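Long-range contacts in probable 3-hydroxybutyryl-CoA dehydrogenase (Escherichia coli, PDB 3MOG), which catalyses the NAD-dependent oxidation of 3-hydroxyadipyl-CoA to 3-oxoadipyl-CoA in the bacterial breakdown of phenylacetate: residues Val343-Ala348 / Gly387-Arg392; Gly349-Ile354 / Thr378-Ala383. One frame throughout, in Å; residues are numbered along the deposited sequence.

Contact 1: Val343-Ala348 / Gly387-Arg392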
ATOM      1  N   VAL C 343      26.087 -22.101   3.068  1.00 51.00           N
ATOM      2  CA  VAL C 343      24.644 -22.300   2.947  1.00 48.57           C
ATOM      3  C   VAL C 343      24.314 -22.924   1.576  1.00 49.92           C
ATOM      4  O   VAL C 343      24.801 -22.462   0.553  1.00 49.42           O
ATOM      5  CB  VAL C 343      23.866 -20.978   3.197  1.00 50.46           C
ATOM      6  CG1 VAL C 343      22.477 -21.019   2.585  1.00 42.53           C
ATOM      7  CG2 VAL C 343      23.766 -20.704   4.700  1.00 42.07           C
ATOM      8  N   ILE C 344      23.514 -23.987   1.568  1.00 45.98           N
ATOM      9  CA  ILE C 344      23.127 -24.639   0.323  1.00 45.59           C
ATOM     10  C   ILE C 344      21.613 -24.547   0.072  1.00 44.49           C
ATOM     11  O   ILE C 344      20.795 -24.585   0.996  1.00 49.15           O
ATOM     12  CB  ILE C 344      23.634 -26.117   0.257  1.00 43.46           C
ATOM     13  CG1 ILE C 344      23.219 -26.801  -1.036  1.00 48.71           C
ATOM     14  CG2 ILE C 344      23.134 -26.942   1.433  1.00 44.67           C
ATOM     15  CD1 ILE C 344      23.749 -28.213  -1.172  1.00 61.78           C
ATOM     16  N   ASP C 345      21.277 -24.422  -1.203  1.00 47.51           N
ATOM     17  CA  ASP C 345      19.927 -24.288  -1.691  1.00 46.53           C
ATOM     18  C   ASP C 345      19.739 -25.409  -2.690  1.00 47.01           C
ATOM     19  O   ASP C 345      20.207 -25.317  -3.831  1.00 46.81           O
ATOM     20  CB  ASP C 345      19.835 -22.946  -2.412  1.00 42.24           C
ATOM     21  CG  ASP C 345      18.445 -22.605  -2.876  1.00 49.53           C
ATOM     22  OD1 ASP C 345      18.331 -21.899  -3.905  1.00 49.03           O
ATOM     23  OD2 ASP C 345      17.473 -23.008  -2.209  1.00 52.81           O
ATOM     24  N   LYS C 346      19.069 -26.480  -2.274  1.00 49.15           N
ATOM     25  CA  LYS C 346      18.942 -27.656  -3.145  1.00 48.72           C
ATOM     26  C   LYS C 346      17.603 -28.346  -3.020  1.00 46.16           C
ATOM     27  O   LYS C 346      16.995 -28.326  -1.945  1.00 46.78           O
ATOM     28  CB  LYS C 346      20.065 -28.676  -2.883  1.00 48.31           C
ATOM     29  CG  LYS C 346      20.080 -29.288  -1.478  1.00 51.48           C
ATOM     30  CD  LYS C 346      20.776 -30.648  -1.440  1.00 63.15           C
ATOM     31  CE  LYS C 346      21.014 -31.104   0.008  1.00 69.06           C
ATOM     32  NZ  LYS C 346      21.556 -32.494   0.116  1.00 75.72           N
ATOM     33  N   MET C 347      17.139 -28.928  -4.129  1.00 46.42           N
ATOM     34  CA  MET C 347      16.069 -29.935  -4.079  1.00 54.20           C
ATOM     35  C   MET C 347      16.550 -31.249  -4.699  1.00 58.75           C
ATOM     36  O   MET C 347      17.569 -31.769  -4.262  1.00 61.52           O
ATOM     37  CB  MET C 347      14.746 -29.421  -4.656  1.00 46.43           C
ATOM     38  CG  MET C 347      14.063 -28.400  -3.712  1.00 50.04           C
ATOM     39  SD  MET C 347      12.473 -27.771  -4.280  1.00 40.21           S
ATOM     40  CE  MET C 347      12.087 -26.668  -2.944  1.00 38.02           C
ATOM     41  N   ALA C 348      15.849 -31.787  -5.696  1.00 62.07           N
ATOM     42  CA  ALA C 348      16.202 -33.115  -6.234  1.00 61.16           C
ATOM     43  C   ALA C 348      17.165 -33.052  -7.413  1.00 60.42           C
ATOM     44  O   ALA C 348      18.001 -33.944  -7.587  1.00 59.28           O
ATOM     45  CB  ALA C 348      14.956 -33.902  -6.611  1.00 58.02           C
ATOM     46  N   GLY C 387      17.358 -17.195   2.231  1.00 42.45           N
ATOM     47  CA  GLY C 387      16.439 -18.105   1.566  1.00 38.37           C
ATOM     48  C   GLY C 387      16.893 -18.539   0.182  1.00 43.93           C
ATOM     49  O   GLY C 387      16.282 -19.421  -0.425  1.00 49.51           O
ATOM     50  N   MET C 388      17.968 -17.915  -0.302  1.00 43.90           N
ATOM     51  CA  MET C 388      18.567 -18.181  -1.615  1.00 45.96           C
ATOM     52  C   MET C 388      17.544 -18.084  -2.752  1.00 47.69           C
ATOM     53  O   MET C 388      16.872 -17.056  -2.871  1.00 47.39           O
ATOM     54  CB  MET C 388      19.367 -19.501  -1.608  1.00 39.74           C
ATOM     55  CG  MET C 388      20.452 -19.558  -0.520  1.00 37.63           C
ATOM     56  SD  MET C 388      21.890 -18.546  -0.898  1.00 34.02           S
ATOM     57  CE  MET C 388      22.843 -19.827  -1.679  1.00 42.51           C
ATOM     58  N   LEU C 389      17.392 -19.137  -3.555  1.00 44.96           N
ATOM     59  CA  LEU C 389      16.621 -19.019  -4.800  1.00 43.25           C
ATOM     60  C   LEU C 389      15.461 -19.989  -4.898  1.00 44.40           C
ATOM     61  O   LEU C 389      14.301 -19.579  -4.982  1.00 49.01           O
ATOM     62  CB  LEU C 389      17.535 -19.178  -6.030  1.00 44.95           C
ATOM     63  CG  LEU C 389      18.627 -18.127  -6.244  1.00 47.11           C
ATOM     64  CD1 LEU C 389      19.422 -18.424  -7.507  1.00 46.99           C
ATOM     65  CD2 LEU C 389      18.040 -16.690  -6.294  1.00 41.21           C
ATOM     66  N   ILE C 390      15.799 -21.268  -4.901  1.00 43.51           N
ATOM     67  CA  ILE C 390      14.855 -22.341  -5.080  1.00 43.57           C
ATOM     68  C   ILE C 390      13.892 -22.351  -3.905  1.00 44.25           C
ATOM     69  O   ILE C 390      12.686 -22.245  -4.109  1.00 48.09           O
ATOM     70  CB  ILE C 390      15.600 -23.699  -5.185  1.00 45.19           C
ATOM     71  CG1 ILE C 390      16.360 -23.795  -6.513  1.00 51.15           C
ATOM     72  CG2 ILE C 390      14.648 -24.870  -4.998  1.00 40.08           C
ATOM     73  CD1 ILE C 390      17.432 -24.918  -6.538  1.00 51.20           C
ATOM     74  N   TRP C 391      14.432 -22.433  -2.685  1.00 42.37           N
ATOM     75  CA  TRP C 391      13.606 -22.548  -1.488  1.00 46.26           C
ATOM     76  C   TRP C 391      12.784 -21.302  -1.250  1.00 45.46           C
ATOM     77  O   TRP C 391      11.622 -21.407  -0.881  1.00 46.86           O
ATOM     78  CB  TRP C 391      14.418 -22.969  -0.247  1.00 37.19           C
ATOM     79  CG  TRP C 391      14.604 -24.464  -0.235  1.00 47.61           C
ATOM     80  CD1 TRP C 391      15.578 -25.177  -0.883  1.00 41.51           C
ATOM     81  CD2 TRP C 391      13.753 -25.430   0.395  1.00 45.00           C
ATOM     82  NE1 TRP C 391      15.398 -26.526  -0.674  1.00 50.76           N
ATOM     83  CE2 TRP C 391      14.286 -26.710   0.104  1.00 45.96           C
ATOM     84  CE3 TRP C 391      12.598 -25.340   1.187  1.00 43.91           C
ATOM     85  CZ2 TRP C 391      13.700 -27.888   0.573  1.00 39.07           C
ATOM     86  CZ3 TRP C 391      12.017 -26.512   1.662  1.00 47.46           C
ATOM     87  CH2 TRP C 391      12.571 -27.773   1.350  1.00 47.82           C
ATOM     88  N   ARG C 392      13.379 -20.139  -1.511  1.00 44.75           N
ATOM     89  CA  ARG C 392      12.697 -18.852  -1.341  1.00 42.12           C
ATOM     90  C   ARG C 392      11.494 -18.731  -2.282  1.00 43.99           C
ATOM     91  O   ARG C 392      10.412 -18.289  -1.859  1.00 39.84           O
ATOM     92  CB  ARG C 392      13.693 -17.703  -1.561  1.00 44.57           C
ATOM     93  CG  ARG C 392      13.096 -16.317  -1.472  1.00 36.88           C
ATOM     94  CD  ARG C 392      14.134 -15.326  -1.082  1.00 39.04           C
ATOM     95  NE  ARG C 392      13.616 -13.959  -1.155  1.00 39.30           N
ATOM     96  CZ  ARG C 392      14.277 -12.891  -0.729  1.00 46.22           C
ATOM     97  NH1 ARG C 392      15.477 -13.053  -0.182  1.00 41.08           N
ATOM     98  NH2 ARG C 392      13.740 -11.665  -0.844  1.00 36.21           N
TER
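Asp345, on strand 341-345, grips the start of helix 390-406 with both carboxylate oxygens. Asp345 CB lies 3.6 Å from Met388 CB, and CG packs against that same methylene, the two side chains pointing opposite ways as they pass. With CG anti to the backbone N (chi1 -175°), the carboxylate reaches the amides of the N-cap residue Leu389 and of the first helical turn. Asp345 OD1 accepts two N-H groups: Ile390 N at 2.8 Å on the syn lone pair, and Leu389 N at 2.9 Å from well above the carboxylate plane. Asp345 OD2 takes Trp391 N at 3.1 Å, again syn, and lies near the indole plane beside CD1. Three N-H groups thus fix the rotation of this buried carboxylate, and the N-terminal end of the helix would probably stabilise its negative charge. The backbone carbonyl of the following residue continues the grip: Trp391 NE1 donates to Lys346 O at 2.7 Å in a nearly straight bond (168°), the oxygen close to the ring plane. Met347, extended beyond CG, lays its CE over the five-membered ring of Trp391, 3.9 Å from the centroid of that ring, a CH-pi contact, while its SD touches Ile390 CG2. Helices 429-436 and 438-452 pack against the indole, Met347 meets Trp432 and Leu436 of the former, and strand 351-356 borders Asp345 and Met388.

Contact 2: Gly349-Ile354 / Thr378-Ala383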
ATOM      1  N   GLY C 349      17.050 -31.989  -8.207  1.00 58.47           N
ATOM      2  CA  GLY C 349      17.875 -31.800  -9.399  1.00 59.63           C
ATOM      3  C   GLY C 349      19.364 -31.671  -9.124  1.00 60.11           C
ATOM      4  O   GLY C 349      19.786 -31.482  -7.984  1.00 54.26           O
ATOM      5  N   LYS C 350      20.162 -31.784 -10.179  1.00 61.68           N
ATOM      6  CA  LYS C 350      21.614 -31.788 -10.036  1.00 67.67           C
ATOM      7  C   LYS C 350      22.188 -30.401  -9.776  1.00 64.97           C
ATOM      8  O   LYS C 350      23.217 -30.266  -9.128  1.00 66.57           O
ATOM      9  CB  LYS C 350      22.274 -32.442 -11.249  1.00 71.55           C
ATOM     10  CG  LYS C 350      22.303 -33.957 -11.153  1.00 83.86           C
ATOM     11  CD  LYS C 350      21.786 -34.610 -12.422  1.00 95.99           C
ATOM     12  CE  LYS C 350      21.357 -36.046 -12.149  1.00104.58           C
ATOM     13  NZ  LYS C 350      20.508 -36.600 -13.245  1.00110.30           N
ATOM     14  N   VAL C 351      21.513 -29.371 -10.265  1.00 64.19           N
ATOM     15  CA  VAL C 351      21.977 -28.012 -10.040  1.00 63.49           C
ATOM     16  C   VAL C 351      21.664 -27.567  -8.618  1.00 64.62           C
ATOM     17  O   VAL C 351      20.537 -27.692  -8.146  1.00 68.79           O
ATOM     18  CB  VAL C 351      21.465 -27.048 -11.121  1.00 65.38           C
ATOM     19  CG1 VAL C 351      21.580 -25.601 -10.675  1.00 65.81           C
ATOM     20  CG2 VAL C 351      22.258 -27.276 -12.407  1.00 61.48           C
ATOM     21  N   VAL C 352      22.703 -27.084  -7.944  1.00 62.85           N
ATOM     22  CA  VAL C 352      22.666 -26.708  -6.541  1.00 57.53           C
ATOM     23  C   VAL C 352      23.302 -25.306  -6.419  1.00 59.31           C
ATOM     24  O   VAL C 352      24.361 -25.059  -7.016  1.00 58.31           O
ATOM     25  CB  VAL C 352      23.470 -27.769  -5.745  1.00 60.89           C
ATOM     26  CG1 VAL C 352      24.144 -27.193  -4.533  1.00 60.87           C
ATOM     27  CG2 VAL C 352      22.597 -28.948  -5.373  1.00 58.15           C
ATOM     28  N   THR C 353      22.671 -24.375  -5.691  1.00 54.99           N
ATOM     29  CA  THR C 353      23.373 -23.116  -5.384  1.00 50.67           C
ATOM     30  C   THR C 353      23.903 -23.062  -3.951  1.00 48.53           C
ATOM     31  O   THR C 353      23.348 -23.684  -3.043  1.00 49.11           O
ATOM     32  CB  THR C 353      22.624 -21.791  -5.795  1.00 51.69           C
ATOM     33  OG1 THR C 353      21.540 -21.512  -4.904  1.00 59.77           O
ATOM     34  CG2 THR C 353      22.118 -21.848  -7.214  1.00 54.72           C
ATOM     35  N   ILE C 354      25.013 -22.346  -3.769  1.00 44.21           N
ATOM     36  CA  ILE C 354      25.669 -22.240  -2.462  1.00 44.90           C
ATOM     37  C   ILE C 354      26.138 -20.813  -2.209  1.00 46.53           C
ATOM     38  O   ILE C 354      26.300 -20.031  -3.140  1.00 45.51           O
ATOM     39  CB  ILE C 354      26.904 -23.207  -2.302  1.00 49.90           C
ATOM     40  CG1 ILE C 354      28.093 -22.741  -3.155  1.00 54.38           C
ATOM     41  CG2 ILE C 354      26.530 -24.672  -2.602  1.00 48.37           C
ATOM     42  CD1 ILE C 354      29.436 -23.191  -2.630  1.00 62.07           C
ATOM     43  N   THR C 378      26.121 -30.195  -9.661  1.00 69.08           N
ATOM     44  CA  THR C 378      26.746 -29.010 -10.239  1.00 67.37           C
ATOM     45  C   THR C 378      26.582 -27.864  -9.243  1.00 62.53           C
ATOM     46  O   THR C 378      25.456 -27.444  -8.947  1.00 59.35           O
ATOM     47  CB  THR C 378      26.085 -28.588 -11.567  1.00 69.47           C
ATOM     48  OG1 THR C 378      26.010 -29.706 -12.461  1.00 70.22           O
ATOM     49  CG2 THR C 378      26.876 -27.459 -12.218  1.00 68.44           C
ATOM     50  N   VAL C 379      27.706 -27.371  -8.736  1.00 60.35           N
ATOM     51  CA  VAL C 379      27.726 -26.316  -7.726  1.00 59.73           C
ATOM     52  C   VAL C 379      27.850 -24.930  -8.355  1.00 58.70           C
ATOM     53  O   VAL C 379      28.870 -24.622  -8.972  1.00 61.80           O
ATOM     54  CB  VAL C 379      28.901 -26.516  -6.739  1.00 59.04           C
ATOM     55  CG1 VAL C 379      28.861 -25.476  -5.628  1.00 62.23           C
ATOM     56  CG2 VAL C 379      28.873 -27.907  -6.157  1.00 55.36           C
ATOM     57  N   LEU C 380      26.815 -24.100  -8.192  1.00 56.08           N
ATOM     58  CA  LEU C 380      26.862 -22.688  -8.616  1.00 52.45           C
ATOM     59  C   LEU C 380      26.964 -21.780  -7.407  1.00 52.33           C
ATOM     60  O   LEU C 380      26.197 -21.928  -6.460  1.00 59.70           O
ATOM     61  CB  LEU C 380      25.621 -22.311  -9.417  1.00 50.34           C
ATOM     62  CG  LEU C 380      25.390 -22.981 -10.765  1.00 49.22           C
ATOM     63  CD1 LEU C 380      23.994 -22.705 -11.235  1.00 50.41           C
ATOM     64  CD2 LEU C 380      26.390 -22.490 -11.799  1.00 54.24           C
ATOM     65  N   GLN C 381      27.904 -20.841  -7.430  1.00 54.18           N
ATOM     66  CA  GLN C 381      28.101 -19.954  -6.288  1.00 57.07           C
ATOM     67  C   GLN C 381      27.443 -18.593  -6.498  1.00 59.32           C
ATOM     68  O   GLN C 381      27.675 -17.937  -7.521  1.00 59.80           O
ATOM     69  CB  GLN C 381      29.588 -19.786  -5.970  1.00 58.13           C
ATOM     70  CG  GLN C 381      29.832 -19.213  -4.589  1.00 53.69           C
ATOM     71  CD  GLN C 381      31.293 -19.243  -4.160  1.00 65.28           C
ATOM     72  OE1 GLN C 381      32.159 -19.800  -4.846  1.00 65.52           O
ATOM     73  NE2 GLN C 381      31.569 -18.651  -3.001  1.00 56.41           N
ATOM     74  N   ILE C 382      26.627 -18.171  -5.525  1.00 54.39           N
ATOM     75  CA  ILE C 382      25.901 -16.894  -5.615  1.00 49.04           C
ATOM     76  C   ILE C 382      26.130 -16.037  -4.369  1.00 49.73           C
ATOM     77  O   ILE C 382      26.867 -16.443  -3.477  1.00 52.75           O
ATOM     78  CB  ILE C 382      24.386 -17.122  -5.859  1.00 49.08           C
ATOM     79  CG1 ILE C 382      23.730 -17.825  -4.670  1.00 41.58           C
ATOM     80  CG2 ILE C 382      24.155 -17.948  -7.139  1.00 49.87           C
ATOM     81  CD1 ILE C 382      22.196 -18.020  -4.824  1.00 44.33           C
ATOM     82  N   ALA C 383      25.499 -14.863  -4.292  1.00 46.79           N
ATOM     83  CA  ALA C 383      25.619 -14.039  -3.089  1.00 51.03           C
ATOM     84  C   ALA C 383      24.911 -14.679  -1.876  1.00 51.10           C
ATOM     85  O   ALA C 383      24.062 -15.556  -2.035  1.00 53.17           O
ATOM     86  CB  ALA C 383      25.116 -12.627  -3.343  1.00 50.49           C
TER
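Strands 351-354 and 378-381 run parallel, their axes 4.7 Å apart at closest approach and inclined by 33°, in a register that sets Val351 beside Thr378 and Ile354 beside Gln381. Five backbone bonds join the segments; the straightest is Leu380 N to Val352 O (2.9 Å, 178°), and Ile382 N to Ile354 O, with Ile354 N to Leu380 O, brackets Gln381 and completes the last parallel bridge. Thr353 CA adds a CA-H...O contact to Leu380 O at 3.2 Å. On the sheet face bearing Val351, Thr353 and Leu380, Val351 CG1 meets Leu380 CD1 at 3.8 Å. Farther along, Ile382 CD1 comes within 3.6 Å of Thr353 OG1, and helix 213-223 packs over this side through Val215 and Ala219. On the other face, Ile354 places CG1 between its backbone N and carbonyl carbon (chi1 72°), which brings that atom to 3.8 Å from Val379 CG1; Ile354 CD1 and CG2 bear on the same methyl, while Ile369 and Leu372 of helix 362-373 cover the isoleucine. With only the methyl of an alanine here, Val379 CG1 would probably lose these three apolar partners, and a gap would be likely to open beneath helix 362-373. Parallel neighbouring strands joined through a helix packed on one face define a beta-alpha-beta unit, here strand 351-356, helix 362-373 and strand 378-381, consistent with the reduced Rossmann-fold domain of this family.

In the fold
Coming from the N terminus, the chain lays down strand 341-345, turns back into strand 351-356, passes along helix 362-373 and returns as strand 378-381. Contact 2 closes that inner loop, with 23 residues between its segments; contact 1 closes the wider one once helix 390-406 begins, so contact 2 is nested inside it. Their centres lie 9 Å apart. A probable hydrogen bond from Asp345 N to Thr353 O and the packing of Met388 CE on Ile354 connect the two directly. Contact 2 holds the edge strand 378-381 to the six-stranded sheet within this chain, whereas contact 1 ties that sheet to the helical C-terminal region.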